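Glutaconate CoA-transferase subunit A (PDB 1POI) catalyses the transfer of coenzyme A from acetyl-CoA to glutaconate or (R)-2-hydroxyglutarate, a step in the fermentation of glutamate by Acidaminococcus fermentans. Local coordinates at residues 19-24 and 170-175; 107-112 and 198-203. One frame throughout, in Å; residues are numbered along the deposited sequence.

Contact 1: 19-24 and 170-175; sequences HIALGG and PQVDVA
Two neighbouring strands in the middle of the parallel sheet of the CoA-transferase fold, 19-22 and the start of 174-179, come together here: I20 pairs with V174 and A21 with A175. The A21 N-H reaches V174 O at 3.0 Å. One step back, H19 O takes the D173 N-H at 2.8 Å and a weak, longer bond from V174 N. The D173 side chain grips the same residue: OD2 accepts from H19 N at 2.9 Å, nearly straight at the hydrogen (167°), the donor standing on the anti side and tilted somewhat out of the carboxylate plane; OD2 also forms a salt bridge with K145. With CG anti to the backbone N (chi1 176°), the H19 ring swings over the approach to the second strand, where Q171 O lies 3.3 Å above one face, toward the rim, and V172 CG2 touches H19 CE1. V172 sends its other methyl, CG1, to A21 CB at 3.6 Å, and A21 also packs against W109. Both the backbone N and O of H19 are thus taken up by D173, through side chain and amide respectively, which probably helps set the register just ahead of the regular pairing; K145 probably offsets the charge of this carboxylate and of D18 close by.

Contact 2: 107-112 and 198-203; sequences MMWHAA and VDIAEA
The W109 indole presents one face to I200, whose CG2 methyl sits 3.4 Å from the centroid of the five-membered ring and only 5° off its normal, a CH-pi contact over the pyrrole part. The two side chains lie side by side and point the same way. I200 carries CG2 anti to its carbonyl carbon, with CG1 between the backbone N and that carbon, and this turns the methyl to the ring. The H110 imidazole is met at its edge by the D199 carboxylate, with OD1 3.0 Å from CD2 and the two planes 29° apart; no hydrogen bond joins them. D199 OD2 reaches back to H110 CB at 3.2 Å, while OD1 forms a salt bridge with a basic side chain on the chain of another protein. Replacing D199 by an alanine would probably leave that basic group without its mate and open a gap beside the H110 ring, whose other neighbours include H110 of the second copy of this protein. Further along, A112 CB and A203 CB meet at 3.9 Å; the axes of the two segments approach to 8.3 Å, consistent with two alanines facing each other here. Helices 102-114 and 197-203, crossing at 45°, form a close-packed helix pair beside the sheet of this alpha/beta fold, at a subunit interface.

From the N terminus the chain lays down strand 19-22 first, then passes through strands 46-49, 66-71 and 96-99 on one side of it before reaching helix 102-114. Contact 1 closes a loop of 145 residues when the chain returns at 170-175 and begins the other half of the sheet. Contact 2 closes a second loop, of 85 residues, once helix 197-203 meets 107-112. Since 107-112 lies inside the first loop and 198-203 beyond it, the two cross instead of nesting. Their centres are about 9 Å apart, and they touch directly: P170 O against A112 CB, and P170 CD against M108 O. Together they tie the central strands to the helix pair packed on them.

Contact 1: 19-24 and 170-175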
# COMPACT_ATOMS: atom_id res chain seq x y z
N HIS A 19 -38.17 12.89 -1.90
CA HIS A 19 -37.72 12.70 -0.53
C HIS A 19 -36.26 12.37 -0.82
O HIS A 19 -35.98 11.30 -1.38
CB HIS A 19 -38.36 11.45 0.09
CG HIS A 19 -37.87 11.14 1.47
ND1 HIS A 19 -36.58 10.73 1.74
CD2 HIS A 19 -38.51 11.18 2.67
CE1 HIS A 19 -36.45 10.53 3.04
NE2 HIS A 19 -37.61 10.79 3.63
N ILE A 20 -35.36 13.30 -0.51
CA ILE A 20 -33.93 13.11 -0.76
C ILE A 20 -33.16 12.83 0.51
O ILE A 20 -33.68 12.97 1.63
CB ILE A 20 -33.25 14.38 -1.37
CG1 ILE A 20 -33.47 15.57 -0.44
CG2 ILE A 20 -33.74 14.65 -2.77
CD1 ILE A 20 -32.67 16.76 -0.85
N ALA A 21 -31.91 12.40 0.32
CA ALA A 21 -30.99 12.14 1.42
C ALA A 21 -29.58 12.56 0.93
O ALA A 21 -29.14 12.20 -0.18
CB ALA A 21 -31.03 10.68 1.84
N LEU A 22 -28.94 13.41 1.72
CA LEU A 22 -27.61 13.91 1.38
C LEU A 22 -26.58 13.24 2.28
O LEU A 22 -26.78 13.12 3.49
CB LEU A 22 -27.57 15.44 1.54
CG LEU A 22 -28.51 16.23 0.60
CD1 LEU A 22 -28.71 17.62 1.12
CD2 LEU A 22 -27.99 16.27 -0.83
N GLY A 23 -25.50 12.76 1.67
CA GLY A 23 -24.44 12.13 2.42
C GLY A 23 -23.57 13.08 3.22
O GLY A 23 -23.88 14.28 3.31
N GLY A 24 -22.50 12.55 3.83
CA GLY A 24 -21.57 13.35 4.61
C GLY A 24 -22.02 13.70 6.00
O GLY A 24 -23.19 13.52 6.33
N PRO A 170 -38.10 5.39 6.55
CA PRO A 170 -38.25 6.32 5.43
C PRO A 170 -38.02 5.73 4.04
O PRO A 170 -37.23 4.80 3.89
CB PRO A 170 -37.22 7.39 5.77
CG PRO A 170 -36.10 6.58 6.32
CD PRO A 170 -36.82 5.60 7.24
N GLN A 171 -38.70 6.27 3.04
CA GLN A 171 -38.58 5.83 1.65
C GLN A 171 -37.88 6.93 0.87
O GLN A 171 -38.48 7.94 0.50
CB GLN A 171 -39.96 5.55 1.06
CG GLN A 171 -40.70 4.48 1.84
CD GLN A 171 -41.95 4.03 1.14
OE1 GLN A 171 -41.90 3.36 0.10
NE2 GLN A 171 -43.10 4.38 1.70
N VAL A 172 -36.61 6.71 0.60
CA VAL A 172 -35.80 7.69 -0.05
C VAL A 172 -35.79 7.57 -1.57
O VAL A 172 -35.35 6.56 -2.12
CB VAL A 172 -34.36 7.62 0.54
CG1 VAL A 172 -33.48 8.72 -0.02
CG2 VAL A 172 -34.43 7.69 2.08
N ASP A 173 -36.21 8.63 -2.25
CA ASP A 173 -36.26 8.62 -3.70
C ASP A 173 -34.89 8.74 -4.30
O ASP A 173 -34.52 7.93 -5.15
CB ASP A 173 -37.16 9.74 -4.21
CG ASP A 173 -38.60 9.58 -3.78
OD1 ASP A 173 -39.12 8.44 -3.88
OD2 ASP A 173 -39.21 10.58 -3.35
N VAL A 174 -34.15 9.78 -3.90
CA VAL A 174 -32.78 10.01 -4.39
C VAL A 174 -31.78 10.14 -3.22
O VAL A 174 -32.08 10.73 -2.16
CB VAL A 174 -32.63 11.32 -5.21
CG1 VAL A 174 -31.48 11.20 -6.19
CG2 VAL A 174 -33.89 11.66 -5.91
N ALA A 175 -30.60 9.59 -3.44
CA ALA A 175 -29.53 9.66 -2.46
C ALA A 175 -28.36 10.31 -3.19
O ALA A 175 -28.05 9.93 -4.35
CB ALA A 175 -29.15 8.30 -2.01

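Contact 2: 107-112 and 198-203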
# COMPACT_ATOMS: atom_id res chain seq x y z
N MET A 107 -30.41 5.47 12.53
CA MET A 107 -31.04 4.15 12.56
C MET A 107 -32.06 4.06 11.40
O MET A 107 -31.93 3.19 10.53
CB MET A 107 -31.76 3.88 13.90
CG MET A 107 -30.85 3.82 15.10
SD MET A 107 -30.10 2.23 15.55
CE MET A 107 -29.85 1.44 13.97
N MET A 108 -33.02 4.98 11.37
CA MET A 108 -34.04 5.02 10.33
C MET A 108 -33.47 4.73 8.95
O MET A 108 -33.99 3.91 8.21
CB MET A 108 -34.76 6.36 10.34
CG MET A 108 -35.62 6.55 11.59
SD MET A 108 -36.39 8.16 11.74
CE MET A 108 -36.96 8.42 10.13
N TRP A 109 -32.39 5.40 8.61
CA TRP A 109 -31.76 5.19 7.33
C TRP A 109 -31.20 3.78 7.30
O TRP A 109 -31.31 3.08 6.30
CB TRP A 109 -30.62 6.19 7.13
CG TRP A 109 -30.99 7.50 6.50
CD1 TRP A 109 -31.89 7.70 5.50
CD2 TRP A 109 -30.35 8.78 6.72
NE1 TRP A 109 -31.84 9.01 5.07
CE2 TRP A 109 -30.90 9.69 5.80
CE3 TRP A 109 -29.35 9.23 7.59
CZ2 TRP A 109 -30.50 11.03 5.73
CZ3 TRP A 109 -28.95 10.57 7.52
CH2 TRP A 109 -29.52 11.44 6.59
N HIS A 110 -30.61 3.33 8.41
CA HIS A 110 -30.04 1.99 8.42
C HIS A 110 -31.12 0.91 8.22
O HIS A 110 -30.98 0.05 7.34
CB HIS A 110 -29.18 1.75 9.66
CG HIS A 110 -28.33 0.52 9.58
ND1 HIS A 110 -28.27 -0.41 10.59
CD2 HIS A 110 -27.57 0.03 8.57
CE1 HIS A 110 -27.50 -1.42 10.21
NE2 HIS A 110 -27.07 -1.18 8.99
N ALA A 111 -32.18 0.98 9.01
CA ALA A 111 -33.30 0.05 8.89
C ALA A 111 -33.84 0.05 7.47
O ALA A 111 -34.31 -0.97 6.98
CB ALA A 111 -34.38 0.43 9.83
N ALA A 112 -33.78 1.19 6.79
CA ALA A 112 -34.26 1.26 5.40
C ALA A 112 -33.34 0.45 4.49
O ALA A 112 -33.79 -0.35 3.68
CB ALA A 112 -34.34 2.71 4.93
N VAL A 198 -23.47 4.72 2.77
CA VAL A 198 -23.75 3.42 2.14
C VAL A 198 -25.22 2.99 2.31
O VAL A 198 -25.84 2.42 1.40
CB VAL A 198 -22.76 2.34 2.65
CG1 VAL A 198 -23.00 1.01 1.97
CG2 VAL A 198 -21.34 2.78 2.36
N ASP A 199 -25.79 3.31 3.47
CA ASP A 199 -27.18 3.02 3.79
C ASP A 199 -28.09 3.72 2.77
O ASP A 199 -28.87 3.08 2.08
CB ASP A 199 -27.54 3.56 5.17
CG ASP A 199 -27.15 2.63 6.31
OD1 ASP A 199 -26.80 1.44 6.09
OD2 ASP A 199 -27.24 3.10 7.46
N ILE A 200 -27.98 5.04 2.67
CA ILE A 200 -28.82 5.80 1.74
C ILE A 200 -28.60 5.48 0.24
O ILE A 200 -29.46 5.83 -0.58
CB ILE A 200 -28.75 7.33 2.02
CG1 ILE A 200 -27.37 7.91 1.69
CG2 ILE A 200 -29.03 7.56 3.47
CD1 ILE A 200 -27.26 9.43 1.83
N ALA A 201 -27.49 4.84 -0.11
CA ALA A 201 -27.25 4.46 -1.53
C ALA A 201 -27.84 3.05 -1.77
O ALA A 201 -27.81 2.55 -2.89
CB ALA A 201 -25.76 4.44 -1.86
N GLU A 202 -28.19 2.37 -0.68
CA GLU A 202 -28.78 1.06 -0.76
C GLU A 202 -30.30 1.27 -0.72
O GLU A 202 -31.04 0.64 -1.49
CB GLU A 202 -28.33 0.16 0.40
CG GLU A 202 -29.00 -1.21 0.39
CD GLU A 202 -28.24 -2.30 1.16
OE1 GLU A 202 -27.90 -2.09 2.34
OE2 GLU A 202 -28.01 -3.38 0.58
N ALA A 203 -30.74 2.16 0.16
CA ALA A 203 -32.15 2.48 0.33
C ALA A 203 -32.75 3.22 -0.85
O ALA A 203 -33.67 2.73 -1.48
CB ALA A 203 -32.37 3.27 1.59